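Local coordinates for protein ribonuclease J (Methanolobus psychrophilus R15, PDB 5HAB) that hydrolyses RNA, probably from one end of the strand, as an archaeal beta-CASP exoribonuclease of the metallo-beta-lactamase superfamily, at residues Val251-Glu256 with Ala281-Arg286; Leu327-Glu332 with Asp336-Val341; Ile44-Asp49 with Lys163-Glu168; Ile52-Ile57 with Val191-Asp196. The protein carries 1 engineered substitution. One frame throughout, in Å; residues are numbered along the deposited sequence.

Interaction 1: Val251-Glu256 with Ala281-Arg286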
loop_
_atom_site.group_PDB
_atom_site.type_symbol
_atom_site.label_atom_id
_atom_site.label_comp_id
_atom_site.label_asym_id
_atom_site.label_seq_id
_atom_site.Cartn_x
_atom_site.Cartn_y
_atom_site.Cartn_z
ATOM N N VAL B 251 25.166 9.021 9.116
ATOM C CA VAL B 251 24.296 8.900 10.282
ATOM C C VAL B 251 25.118 8.917 11.574
ATOM O O VAL B 251 24.680 9.456 12.594
ATOM C CB VAL B 251 23.427 7.627 10.199
ATOM C CG1 VAL B 251 22.712 7.369 11.521
ATOM C CG2 VAL B 251 22.423 7.746 9.062
ATOM N N LEU B 252 26.314 8.337 11.532
ATOM C CA LEU B 252 27.098 8.175 12.754
ATOM C C LEU B 252 27.920 9.418 13.096
ATOM O O LEU B 252 28.074 9.763 14.268
ATOM C CB LEU B 252 28.010 6.949 12.646
ATOM C CG LEU B 252 27.295 5.614 12.873
ATOM C CD1 LEU B 252 28.171 4.441 12.464
ATOM C CD2 LEU B 252 26.877 5.487 14.327
ATOM N N LEU B 253 28.435 10.096 12.076
ATOM C CA LEU B 253 29.285 11.263 12.291
ATOM C C LEU B 253 28.524 12.584 12.142
ATOM O O LEU B 253 28.794 13.545 12.862
ATOM C CB LEU B 253 30.466 11.240 11.317
ATOM C CG LEU B 253 31.415 10.045 11.414
ATOM C CD1 LEU B 253 32.375 10.021 10.236
ATOM C CD2 LEU B 253 32.176 10.072 12.723
ATOM N N GLY B 254 27.571 12.623 11.216
ATOM C CA GLY B 254 26.822 13.837 10.937
ATOM C C GLY B 254 25.748 14.170 11.955
ATOM O O GLY B 254 24.560 13.946 11.717
ATOM N N THR B 255 26.167 14.700 13.100
ATOM C CA THR B 255 25.244 14.987 14.189
ATOM C C THR B 255 25.764 16.133 15.065
ATOM O O THR B 255 26.942 16.167 15.427
ATOM C CB THR B 255 24.993 13.724 15.050
ATOM O OG1 THR B 255 24.192 14.059 16.190
ATOM C CG2 THR B 255 26.309 13.098 15.506
ATOM N N GLU B 256 24.880 17.067 15.407
ATOM C CA GLU B 256 25.243 18.168 16.295
ATOM C C GLU B 256 24.905 17.814 17.743
ATOM O O GLU B 256 25.045 18.639 18.650
ATOM C CB GLU B 256 24.526 19.457 15.875
ATOM C CG GLU B 256 24.835 19.913 14.454
ATOM C CD GLU B 256 26.324 20.036 14.181
ATOM O OE1 GLU B 256 27.051 20.562 15.050
ATOM O OE2 GLU B 256 26.766 19.611 13.092
ATOM N N ALA B 281 33.507 3.866 14.379
ATOM C CA ALA B 281 33.681 4.012 15.820
ATOM C C ALA B 281 35.076 4.549 16.109
ATOM O O ALA B 281 35.267 5.370 17.008
ATOM C CB ALA B 281 33.458 2.689 16.531
ATOM N N GLN B 282 36.051 4.075 15.340
ATOM C CA GLN B 282 37.418 4.562 15.478
ATOM C C GLN B 282 37.568 5.988 14.948
ATOM O O GLN B 282 38.514 6.683 15.308
ATOM C CB GLN B 282 38.403 3.619 14.778
ATOM C CG GLN B 282 38.507 2.234 15.426
ATOM C CD GLN B 282 38.958 2.269 16.885
ATOM O OE1 GLN B 282 40.134 2.059 17.183
ATOM N NE2 GLN B 282 38.024 2.517 17.799
ATOM N N GLU B 283 36.661 6.419 14.078
ATOM C CA GLU B 283 36.745 7.777 13.537
ATOM C C GLU B 283 35.924 8.791 14.363
ATOM O O GLU B 283 35.980 9.992 14.117
ATOM C CB GLU B 283 36.300 7.772 12.060
ATOM C CG GLU B 283 36.512 9.091 11.310
ATOM C CD GLU B 283 36.185 8.991 9.827
ATOM O OE1 GLU B 283 36.216 10.037 9.139
ATOM O OE2 GLU B 283 35.876 7.875 9.354
ATOM N N MET B 284 35.170 8.317 15.350
ATOM C CA MET B 284 34.396 9.233 16.191
ATOM C C MET B 284 34.732 9.175 17.684
ATOM O O MET B 284 33.941 9.621 18.519
ATOM C CB MET B 284 32.894 9.001 15.985
ATOM C CG MET B 284 32.375 7.637 16.375
ATOM S SD MET B 284 30.772 7.284 15.614
ATOM C CE MET B 284 30.206 5.970 16.672
ATOM N N GLY B 285 35.889 8.609 18.012
ATOM C CA GLY B 285 36.378 8.549 19.381
ATOM C C GLY B 285 35.551 7.746 20.367
ATOM O O GLY B 285 35.531 8.042 21.562
ATOM N N ARG B 286 34.884 6.711 19.871
ATOM C CA ARG B 286 34.161 5.790 20.738
ATOM C C ARG B 286 34.812 4.412 20.702
ATOM O O ARG B 286 35.459 4.050 19.719
ATOM C CB ARG B 286 32.687 5.708 20.334
ATOM C CG ARG B 286 31.974 7.050 20.370
ATOM C CD ARG B 286 30.475 6.872 20.247
ATOM N NE ARG B 286 29.753 8.132 20.387
ATOM C CZ ARG B 286 28.607 8.259 21.049
ATOM N NH1 ARG B 286 28.062 7.204 21.640
ATOM N NH2 ARG B 286 28.009 9.438 21.131
#

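Interaction 2: Leu327-Glu332 with Asp336-Val341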
loop_
_atom_site.group_PDB
_atom_site.type_symbol
_atom_site.label_atom_id
_atom_site.label_comp_id
_atom_site.label_asym_id
_atom_site.label_seq_id
_atom_site.Cartn_x
_atom_site.Cartn_y
_atom_site.Cartn_z
ATOM N N LEU B 327 27.697 -3.616 29.624
ATOM C CA LEU B 327 26.718 -2.542 29.551
ATOM C C LEU B 327 26.694 -1.765 30.859
ATOM O O LEU B 327 26.407 -0.569 30.871
ATOM C CB LEU B 327 25.335 -3.097 29.220
ATOM C CG LEU B 327 25.267 -3.689 27.812
ATOM C CD1 LEU B 327 24.177 -4.733 27.703
ATOM C CD2 LEU B 327 25.057 -2.582 26.795
ATOM N N LYS B 328 27.002 -2.443 31.962
ATOM C CA LYS B 328 27.099 -1.763 33.247
ATOM C C LYS B 328 28.340 -0.872 33.262
ATOM O O LYS B 328 28.317 0.229 33.812
ATOM C CB LYS B 328 27.146 -2.769 34.402
ATOM C CG LYS B 328 27.585 -2.170 35.737
ATOM C CD LYS B 328 27.211 -3.067 36.910
ATOM C CE LYS B 328 25.712 -3.043 37.166
ATOM N NZ LYS B 328 25.291 -4.093 38.133
ATOM N N LYS B 329 29.410 -1.340 32.625
ATOM C CA LYS B 329 30.636 -0.557 32.518
ATOM C C LYS B 329 30.390 0.683 31.663
ATOM O O LYS B 329 30.785 1.790 32.031
ATOM C CB LYS B 329 31.769 -1.401 31.927
ATOM C CG LYS B 329 32.881 -0.599 31.269
ATOM C CD LYS B 329 33.841 -1.503 30.505
ATOM C CE LYS B 329 34.953 -0.692 29.854
ATOM N NZ LYS B 329 35.345 -1.206 28.510
ATOM N N ILE B 330 29.728 0.486 30.527
ATOM C CA ILE B 330 29.442 1.573 29.598
ATOM C C ILE B 330 28.541 2.607 30.260
ATOM O O ILE B 330 28.798 3.812 30.191
ATOM C CB ILE B 330 28.803 1.034 28.307
ATOM C CG1 ILE B 330 29.815 0.195 27.524
ATOM C CG2 ILE B 330 28.253 2.176 27.456
ATOM C CD1 ILE B 330 29.221 -0.530 26.345
ATOM N N MET B 331 27.489 2.119 30.907
ATOM C CA MET B 331 26.501 2.970 31.555
ATOM C C MET B 331 27.140 3.858 32.618
ATOM O O MET B 331 26.740 5.007 32.799
ATOM C CB MET B 331 25.396 2.110 32.174
ATOM C CG MET B 331 24.226 2.885 32.744
ATOM S SD MET B 331 23.547 4.067 31.568
ATOM C CE MET B 331 23.193 3.010 30.180
ATOM N N GLU B 332 28.137 3.321 33.312
ATOM C CA GLU B 332 28.782 4.038 34.408
ATOM C C GLU B 332 30.111 4.664 33.990
ATOM O O GLU B 332 30.951 4.965 34.836
ATOM C CB GLU B 332 29.008 3.094 35.593
ATOM C CG GLU B 332 27.739 2.454 36.134
ATOM C CD GLU B 332 28.023 1.403 37.192
ATOM O OE1 GLU B 332 29.199 1.004 37.333
ATOM O OE2 GLU B 332 27.070 0.974 37.878
ATOM N N ASP B 336 28.463 8.111 25.764
ATOM C CA ASP B 336 29.103 8.891 24.712
ATOM C C ASP B 336 30.509 8.397 24.374
ATOM O O ASP B 336 31.128 8.875 23.425
ATOM C CB ASP B 336 29.167 10.364 25.119
ATOM C CG ASP B 336 30.002 10.587 26.367
ATOM O OD1 ASP B 336 31.125 11.120 26.242
ATOM O OD2 ASP B 336 29.545 10.209 27.468
ATOM N N LYS B 337 31.012 7.444 25.153
ATOM C CA LYS B 337 32.377 6.965 24.974
ATOM C C LYS B 337 32.405 5.601 24.288
ATOM O O LYS B 337 33.474 5.051 24.026
ATOM C CB LYS B 337 33.094 6.882 26.325
ATOM C CG LYS B 337 33.457 8.231 26.934
ATOM C CD LYS B 337 34.164 8.057 28.275
ATOM C CE LYS B 337 34.318 9.382 29.010
ATOM N NZ LYS B 337 33.021 9.878 29.557
ATOM N N TYR B 338 31.226 5.067 23.983
ATOM C CA TYR B 338 31.134 3.731 23.406
ATOM C C TYR B 338 30.210 3.653 22.196
ATOM O O TYR B 338 29.268 4.435 22.058
ATOM C CB TYR B 338 30.666 2.734 24.468
ATOM C CG TYR B 338 31.662 2.552 25.582
ATOM C CD1 TYR B 338 32.751 1.704 25.433
ATOM C CD2 TYR B 338 31.527 3.244 26.778
ATOM C CE1 TYR B 338 33.672 1.542 26.448
ATOM C CE2 TYR B 338 32.440 3.086 27.800
ATOM C CZ TYR B 338 33.510 2.235 27.631
ATOM O OH TYR B 338 34.422 2.080 28.645
ATOM N N LEU B 339 30.505 2.706 21.313
ATOM C CA LEU B 339 29.587 2.351 20.244
ATOM C C LEU B 339 29.251 0.869 20.315
ATOM O O LEU B 339 29.911 0.052 19.671
ATOM C CB LEU B 339 30.172 2.676 18.873
ATOM C CG LEU B 339 29.110 2.478 17.788
ATOM C CD1 LEU B 339 27.962 3.460 18.001
ATOM C CD2 LEU B 339 29.689 2.569 16.382
ATOM N N PRO B 340 28.238 0.514 21.115
ATOM C CA PRO B 340 27.767 -0.874 21.154
ATOM C C PRO B 340 27.237 -1.330 19.795
ATOM O O PRO B 340 26.277 -0.750 19.270
ATOM C CB PRO B 340 26.640 -0.841 22.195
ATOM C CG PRO B 340 26.904 0.375 23.014
ATOM C CD PRO B 340 27.520 1.369 22.074
ATOM N N VAL B 341 27.870 -2.357 19.237
ATOM C CA VAL B 341 27.416 -2.974 17.998
ATOM C C VAL B 341 26.801 -4.320 18.346
ATOM O O VAL B 341 27.517 -5.276 18.638
ATOM C CB VAL B 341 28.567 -3.143 17.000
ATOM C CG1 VAL B 341 28.043 -3.622 15.655
ATOM C CG2 VAL B 341 29.343 -1.851 16.861
#

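Interaction 3: Ile44-Asp49 with Lys163-Glu168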
loop_
_atom_site.group_PDB
_atom_site.type_symbol
_atom_site.label_atom_id
_atom_site.label_comp_id
_atom_site.label_asym_id
_atom_site.label_seq_id
_atom_site.Cartn_x
_atom_site.Cartn_y
_atom_site.Cartn_z
ATOM N N ILE B 44 21.407 -30.703 -8.797
ATOM C CA ILE B 44 21.829 -30.780 -10.188
ATOM C C ILE B 44 22.271 -32.206 -10.491
ATOM O O ILE B 44 23.270 -32.676 -9.960
ATOM C CB ILE B 44 22.970 -29.790 -10.494
ATOM C CG1 ILE B 44 22.601 -28.365 -10.067
ATOM C CG2 ILE B 44 23.346 -29.845 -11.974
ATOM C CD1 ILE B 44 21.363 -27.824 -10.744
ATOM N N ARG B 45 21.541 -32.885 -11.363
ATOM C CA ARG B 45 21.864 -34.251 -11.738
ATOM C C ARG B 45 22.605 -34.250 -13.068
ATOM O O ARG B 45 22.136 -33.680 -14.041
ATOM C CB ARG B 45 20.590 -35.101 -11.839
ATOM C CG ARG B 45 20.820 -36.546 -12.264
ATOM C CD ARG B 45 19.524 -37.354 -12.252
ATOM N NE ARG B 45 18.511 -36.775 -13.131
ATOM C CZ ARG B 45 18.533 -36.848 -14.459
ATOM N NH1 ARG B 45 19.519 -37.483 -15.078
ATOM N NH2 ARG B 45 17.567 -36.284 -15.172
ATOM N N VAL B 46 23.788 -34.845 -13.096
ATOM C CA VAL B 46 24.475 -35.106 -14.350
ATOM C C VAL B 46 24.505 -36.619 -14.558
ATOM O O VAL B 46 25.233 -37.344 -13.866
ATOM C CB VAL B 46 25.877 -34.500 -14.369
ATOM C CG1 VAL B 46 26.433 -34.513 -15.787
ATOM C CG2 VAL B 46 25.845 -33.083 -13.814
ATOM N N ASN B 47 23.670 -37.081 -15.483
ATOM C CA ASN B 47 23.468 -38.502 -15.741
ATOM C C ASN B 47 22.968 -39.214 -14.481
ATOM O O ASN B 47 21.763 -39.245 -14.228
ATOM C CB ASN B 47 24.760 -39.122 -16.275
ATOM C CG ASN B 47 25.166 -38.525 -17.611
ATOM O OD1 ASN B 47 24.315 -38.197 -18.437
ATOM N ND2 ASN B 47 26.463 -38.348 -17.815
ATOM N N GLU B 48 23.868 -39.789 -13.690
ATOM C CA GLU B 48 23.442 -40.474 -12.469
ATOM C C GLU B 48 24.207 -39.995 -11.238
ATOM O O GLU B 48 24.098 -40.587 -10.165
ATOM C CB GLU B 48 23.588 -41.991 -12.610
ATOM C CG GLU B 48 22.799 -42.585 -13.768
ATOM C CD GLU B 48 22.671 -44.097 -13.679
ATOM O OE1 GLU B 48 21.641 -44.634 -14.140
ATOM O OE2 GLU B 48 23.604 -44.748 -13.159
ATOM N N ASP B 49 24.965 -38.913 -11.388
ATOM C CA ASP B 49 25.632 -38.294 -10.246
ATOM C C ASP B 49 24.932 -36.990 -9.879
ATOM O O ASP B 49 24.512 -36.251 -10.757
ATOM C CB ASP B 49 27.106 -38.051 -10.557
ATOM C CG ASP B 49 27.905 -39.338 -10.623
ATOM O OD1 ASP B 49 27.672 -40.227 -9.775
ATOM O OD2 ASP B 49 28.747 -39.468 -11.538
ATOM N N LYS B 163 34.902 -38.186 -13.397
ATOM C CA LYS B 163 35.510 -38.124 -14.723
ATOM C C LYS B 163 34.748 -37.148 -15.626
ATOM O O LYS B 163 35.297 -36.621 -16.594
ATOM C CB LYS B 163 35.529 -39.516 -15.364
ATOM C CG LYS B 163 36.211 -40.595 -14.529
ATOM C CD LYS B 163 36.188 -41.942 -15.247
ATOM C CE LYS B 163 37.196 -42.923 -14.658
ATOM N NZ LYS B 163 36.770 -43.444 -13.329
ATOM N N ASP B 164 33.482 -36.911 -15.289
ATOM C CA ASP B 164 32.569 -36.147 -16.129
ATOM C C ASP B 164 32.078 -34.853 -15.473
ATOM O O ASP B 164 31.406 -34.046 -16.111
ATOM C CB ASP B 164 31.362 -37.010 -16.500
ATOM C CG ASP B 164 31.681 -38.025 -17.578
ATOM O OD1 ASP B 164 32.695 -37.846 -18.285
ATOM O OD2 ASP B 164 30.912 -39.000 -17.722
ATOM N N ILE B 165 32.404 -34.658 -14.201
ATOM C CA ILE B 165 31.853 -33.546 -13.441
ATOM C C ILE B 165 32.951 -32.772 -12.726
ATOM O O ILE B 165 33.702 -33.349 -11.937
ATOM C CB ILE B 165 30.812 -34.041 -12.415
ATOM C CG1 ILE B 165 29.629 -34.705 -13.117
ATOM C CG2 ILE B 165 30.359 -32.903 -11.513
ATOM C CD1 ILE B 165 28.625 -35.283 -12.161
ATOM N N THR B 166 33.050 -31.471 -12.994
ATOM C CA THR B 166 33.931 -30.625 -12.176
ATOM C C THR B 166 33.157 -29.436 -11.618
ATOM O O THR B 166 32.209 -28.966 -12.233
ATOM C CB THR B 166 35.157 -30.099 -12.956
ATOM O OG1 THR B 166 34.729 -29.171 -13.959
ATOM C CG2 THR B 166 35.925 -31.240 -13.607
ATOM N N ILE B 167 33.573 -28.942 -10.457
ATOM C CA ILE B 167 32.908 -27.809 -9.835
ATOM C C ILE B 167 33.835 -26.601 -9.753
ATOM O O ILE B 167 34.906 -26.665 -9.152
ATOM C CB ILE B 167 32.397 -28.194 -8.438
ATOM C CG1 ILE B 167 31.233 -29.181 -8.550
ATOM C CG2 ILE B 167 31.995 -26.961 -7.647
ATOM C CD1 ILE B 167 30.756 -29.706 -7.213
ATOM N N GLU B 168 33.389 -25.493 -10.339
ATOM C CA GLU B 168 34.126 -24.233 -10.335
ATOM C C GLU B 168 33.413 -23.185 -9.477
ATOM O O GLU B 168 32.201 -23.015 -9.583
ATOM C CB GLU B 168 34.296 -23.719 -11.769
ATOM C CG GLU B 168 34.949 -22.348 -11.892
ATOM C CD GLU B 168 35.051 -21.887 -13.335
ATOM O OE1 GLU B 168 34.621 -22.643 -14.231
ATOM O OE2 GLU B 168 35.580 -20.780 -13.580
#

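Interaction 4: Ile52-Ile57 with Val191-Asp196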
loop_
_atom_site.group_PDB
_atom_site.type_symbol
_atom_site.label_atom_id
_atom_site.label_comp_id
_atom_site.label_asym_id
_atom_site.label_seq_id
_atom_site.Cartn_x
_atom_site.Cartn_y
_atom_site.Cartn_z
ATOM N N ILE B 52 24.163 -31.547 -4.829
ATOM C CA ILE B 52 23.210 -30.720 -4.101
ATOM C C ILE B 52 23.810 -29.330 -3.924
ATOM O O ILE B 52 24.999 -29.190 -3.643
ATOM C CB ILE B 52 22.828 -31.351 -2.740
ATOM C CG1 ILE B 52 22.051 -32.654 -2.945
ATOM C CG2 ILE B 52 21.988 -30.397 -1.911
ATOM C CD1 ILE B 52 21.706 -33.375 -1.645
ATOM N N ILE B 53 22.990 -28.302 -4.120
ATOM C CA ILE B 53 23.415 -26.924 -3.906
ATOM C C ILE B 53 22.525 -26.270 -2.850
ATOM O O ILE B 53 21.306 -26.103 -3.047
ATOM C CB ILE B 53 23.408 -26.114 -5.208
ATOM C CG1 ILE B 53 24.153 -26.864 -6.315
ATOM C CG2 ILE B 53 24.053 -24.761 -4.982
ATOM C CD1 ILE B 53 24.339 -26.043 -7.587
ATOM N N ASP B 54 23.161 -25.966 -1.719
ATOM C CA ASP B 54 22.584 -25.244 -0.586
ATOM C C ASP B 54 21.492 -26.036 0.127
ATOM O O ASP B 54 20.788 -26.838 -0.478
ATOM C CB ASP B 54 22.053 -23.878 -1.040
ATOM C CG ASP B 54 23.171 -22.935 -1.474
ATOM O OD1 ASP B 54 24.229 -22.915 -0.806
ATOM O OD2 ASP B 54 23.000 -22.220 -2.483
ATOM N N MET B 55 21.370 -25.798 1.427
ATOM C CA MET B 55 20.379 -26.453 2.264
ATOM C C MET B 55 19.940 -25.443 3.325
ATOM O O MET B 55 20.472 -25.423 4.440
ATOM C CB MET B 55 20.949 -27.719 2.922
ATOM C CG MET B 55 21.452 -28.783 1.942
ATOM S SD MET B 55 21.934 -30.344 2.716
ATOM C CE MET B 55 21.116 -30.171 4.278
ATOM N N GLY B 56 18.965 -24.607 2.981
ATOM C CA GLY B 56 18.582 -23.499 3.841
ATOM C C GLY B 56 17.410 -23.749 4.765
ATOM O O GLY B 56 16.748 -24.781 4.681
ATOM N N ILE B 57 17.170 -22.808 5.671
ATOM C CA ILE B 57 16.019 -22.884 6.561
ATOM C C ILE B 57 15.117 -21.662 6.345
ATOM O O ILE B 57 15.594 -20.599 5.946
ATOM C CB ILE B 57 16.475 -23.014 8.037
ATOM C CG1 ILE B 57 15.291 -23.341 8.949
ATOM C CG2 ILE B 57 17.197 -21.760 8.498
ATOM C CD1 ILE B 57 15.678 -23.628 10.375
ATOM N N VAL B 191 26.501 -25.967 -16.051
ATOM C CA VAL B 191 25.289 -25.540 -15.370
ATOM C C VAL B 191 25.665 -24.511 -14.316
ATOM O O VAL B 191 26.430 -24.801 -13.410
ATOM C CB VAL B 191 24.545 -26.722 -14.741
ATOM C CG1 VAL B 191 23.356 -26.224 -13.934
ATOM C CG2 VAL B 191 24.087 -27.700 -15.818
ATOM N N VAL B 192 25.129 -23.303 -14.435
ATOM C CA VAL B 192 25.517 -22.227 -13.535
ATOM C C VAL B 192 24.404 -21.938 -12.539
ATOM O O VAL B 192 23.226 -21.891 -12.888
ATOM C CB VAL B 192 25.904 -20.957 -14.313
ATOM C CG1 VAL B 192 26.280 -19.839 -13.363
ATOM C CG2 VAL B 192 27.062 -21.256 -15.249
ATOM N N TYR B 193 24.809 -21.778 -11.287
ATOM C CA TYR B 193 23.927 -21.478 -10.182
ATOM C C TYR B 193 24.378 -20.150 -9.583
ATOM O O TYR B 193 25.517 -20.018 -9.108
ATOM C CB TYR B 193 23.970 -22.621 -9.164
ATOM C CG TYR B 193 23.169 -22.459 -7.887
ATOM C CD1 TYR B 193 23.655 -21.701 -6.829
ATOM C CD2 TYR B 193 21.954 -23.113 -7.718
ATOM C CE1 TYR B 193 22.941 -21.574 -5.646
ATOM C CE2 TYR B 193 21.234 -22.995 -6.541
ATOM C CZ TYR B 193 21.735 -22.225 -5.508
ATOM O OH TYR B 193 21.032 -22.103 -4.332
ATOM N N ALA B 194 23.476 -19.172 -9.625
ATOM C CA ALA B 194 23.770 -17.814 -9.190
ATOM C C ALA B 194 22.628 -17.289 -8.330
ATOM O O ALA B 194 21.766 -16.547 -8.799
ATOM C CB ALA B 194 23.992 -16.910 -10.385
ATOM N N CYS B 195 22.643 -17.672 -7.059
ATOM C CA CYS B 195 21.569 -17.329 -6.139
ATOM C C CYS B 195 22.135 -16.644 -4.896
ATOM O O CYS B 195 23.245 -16.954 -4.462
ATOM C CB CYS B 195 20.787 -18.584 -5.759
ATOM S SG CYS B 195 20.049 -19.455 -7.166
ATOM N N ASP B 196 21.359 -15.725 -4.329
ATOM C CA ASP B 196 21.820 -14.847 -3.248
ATOM C C ASP B 196 23.062 -14.083 -3.678
ATOM O O ASP B 196 24.137 -14.233 -3.099
ATOM C CB ASP B 196 22.103 -15.635 -1.973
ATOM C CG ASP B 196 20.871 -15.816 -1.120
ATOM O OD1 ASP B 196 19.761 -15.511 -1.597
ATOM O OD2 ASP B 196 21.015 -16.253 0.036
#

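Interaction 1: Val251-Glu256 with Ala281-Arg286
Two neighbouring helices of the beta-CASP domain end side by side over one face of its parallel sheet, where Leu252 and Leu253 meet Met284 and Glu283. Helix 271-283 is the connection of the beta-alpha-beta crossover from strand 262-266 to strand 287-291. Helix 241-253 comes before that unit in the chain. Met284 sits in the gap between the two ends. Its CG lies between the backbone N and the carbonyl carbon (chi1 63°), and from there the chain runs out extended, crossing both leucines obliquely. Met284 CB takes the methyl CD2 of Leu253 at 3.5 Å. Farther out, Met284 SD lies 4.1 Å from Leu252 CB. The same Met284 SD is 3.9 Å from the backbone Leu252 O. The methyl end, Met284 CE, reaches Leu252 CD2 at 4.1 Å. Glu283 crosses Leu253 at about a right angle, and its CD comes within 4.0 Å of Leu253 CD1. Its side chain also lies close to a bound sulfate, probably from the crystallisation liquor. Leu252 and Met284 also reach the sheet, Leu252 touching Val264 and Met284 touching Met262. After Leu253 the chain leaves the helix through an inverse gamma turn centred on Gly254. Beyond that turn, Glu256 makes a salt bridge to Arg201 of the second subunit. The contact is van der Waals in nature, between carbon and sulfur surfaces, with no directional polar bond across it. The polar end of Glu283 lies at its exposed margin.

Interaction 2: Leu327-Glu332 with Asp336-Val341
The Tyr338 ring has Ile330 over one face and Lys329 beside its hydroxyl end. Ile330 CG1 stands 3.5 Å above the ring plane, displaced toward the rim. This is a CH-pi contact, 17° off the ring normal and 3.7 Å from Ile330 CG1 to the Tyr338 ring centroid. The second branch of the isoleucine works at the side nearer the backbone: Ile330 CG2 meets Tyr338 CD2 at 3.5 Å. The end of the longer branch, Ile330 CD1, passes on to Pro340 CG at 4.2 Å. Lys329 crosses the tyrosine at about a right angle. Its CG is turned anti to the backbone N (chi1 157°), and the arm carries CE to 3.1 Å from Tyr338 OH. Lys329 NZ lies obliquely to the ring, and its 3.4 Å distance to Tyr338 OH has a poor angle for a hydrogen bond. The ammonium group instead forms a salt bridge with Glu315. The charge is thus held beside the phenol, while the ring itself is packed by aliphatic carbon. Ile330 also touches Val289, and Tyr338 touches Ile287, both on the intervening strand 287-291. The helix axis over 327-331 and the strand axis over 338-341 run roughly antiparallel, 152° apart. Strand 315-317, helix 320-331 and strand 338-342 form a beta-alpha-beta crossover that skips over strand 287-291, as in the Rossmann-like parallel sheet of the beta-CASP domain.

Interaction 3: Ile44-Asp49 with Lys163-Glu168
Val46 and Ile165 meet tip to tip between the two sheets of the metallo-beta-lactamase sandwich. Strand 41-46 belongs to one sheet, and strand 166-172 to the other. The tight part is small and wholly aliphatic. Ile165 CG1 lies anti to the carbonyl carbon (chi1 -62°), and the extended chain beyond it pushes CD1 across the gap. Ile165 CD1 comes to 3.6 Å from Val46 CB. It also reaches the CB of Asp49, at 3.5 Å. These two partners face one methyl because Val46 and Asp49 pair across a two-residue hairpin turn. Val46 N bonds Asp49 O at 2.8 Å, and Asp49 N bonds Val46 O in return.

The outer side is loose and polar. Asn47 ND2 and Asp164 OD2 stay 4.5 Å apart, without a bond. Asn47 OD1 is taken by the backbone N of Glu25. Asp49 OD2 and Asp164 OD2 are 6.6 Å apart; the salt bridge of Asp49 OD1 with Arg98 probably offsets some of the like charge. The turn is braced from within its own strand: Arg45 NH1, also paired with Glu25, bonds Asn47 O at 3.0 Å with a 155° angle at the hydrogen, the oxygen lying near the guanidinium plane.

Interaction 4: Ile52-Ile57 with Val191-Asp196
Tyr193 reaches across to Ile53 and Asp54 from near the C-terminal end of strand 189-194. Its CB touches Ile53 CD1 at 3.8 Å. CG, turned anti to the backbone N (chi1 177°), meets the same methyl and starts the ring over Ile53. The two side chains slide past each other in opposite directions. Ile53 CG2 sits over the ring centre, 3.4 Å from the Tyr193 centroid and 9° off the normal, a close CH-pi contact. Cys195 SG lies over the opposite face, toward the rim, so sulfur and methyl clamp the ring. Strand 49-53 and strand 189-194 belong to different sheets of the metallo-beta-lactamase sandwich, and Tyr193 bridges its buried interior. Tyr193 CE1 comes to 3.2 Å from Asp54 OD2. At the tip, Tyr193 OH comes to 2.7 Å from Asp54 OD2, a weak hydrogen bond at most, since its proton has another acceptor within reach. Ring and carboxylate planes stand 57° apart. Asp54 OD2 also hydrogen-bonds Thr103 OG1, and Thr103 precedes His104, the first histidine of the family's His-X-His-X-Asp-His motif, whose second histidine is an engineered alanine here. Asp196 OD2 bonds His104 NE2, and its side chain packs against a phosphate of the bound RNA.

Interactions 1 and 2 lie in the beta-CASP domain, and interactions 3 and 4 in the metallo-beta-lactamase sandwich. The first two work on opposite faces of one parallel sheet and touch through strand 338-342: Leu339 packs on Met284 and Ala281, and Arg286 NH1 bonds Tyr338 O. Interactions 3 and 4 both join the two sandwich sheets and meet where Ile44 packs on Ile53. Interactions 2 and 4 are buried and use a tyrosine face. Interactions 1 and 3 are partly buried and rely on aliphatic or sulfur contacts with acidic margins. Among the four, interaction 4 alone has a possible hydrogen bond across its segments, a weak one, and it lies nearest the RNA.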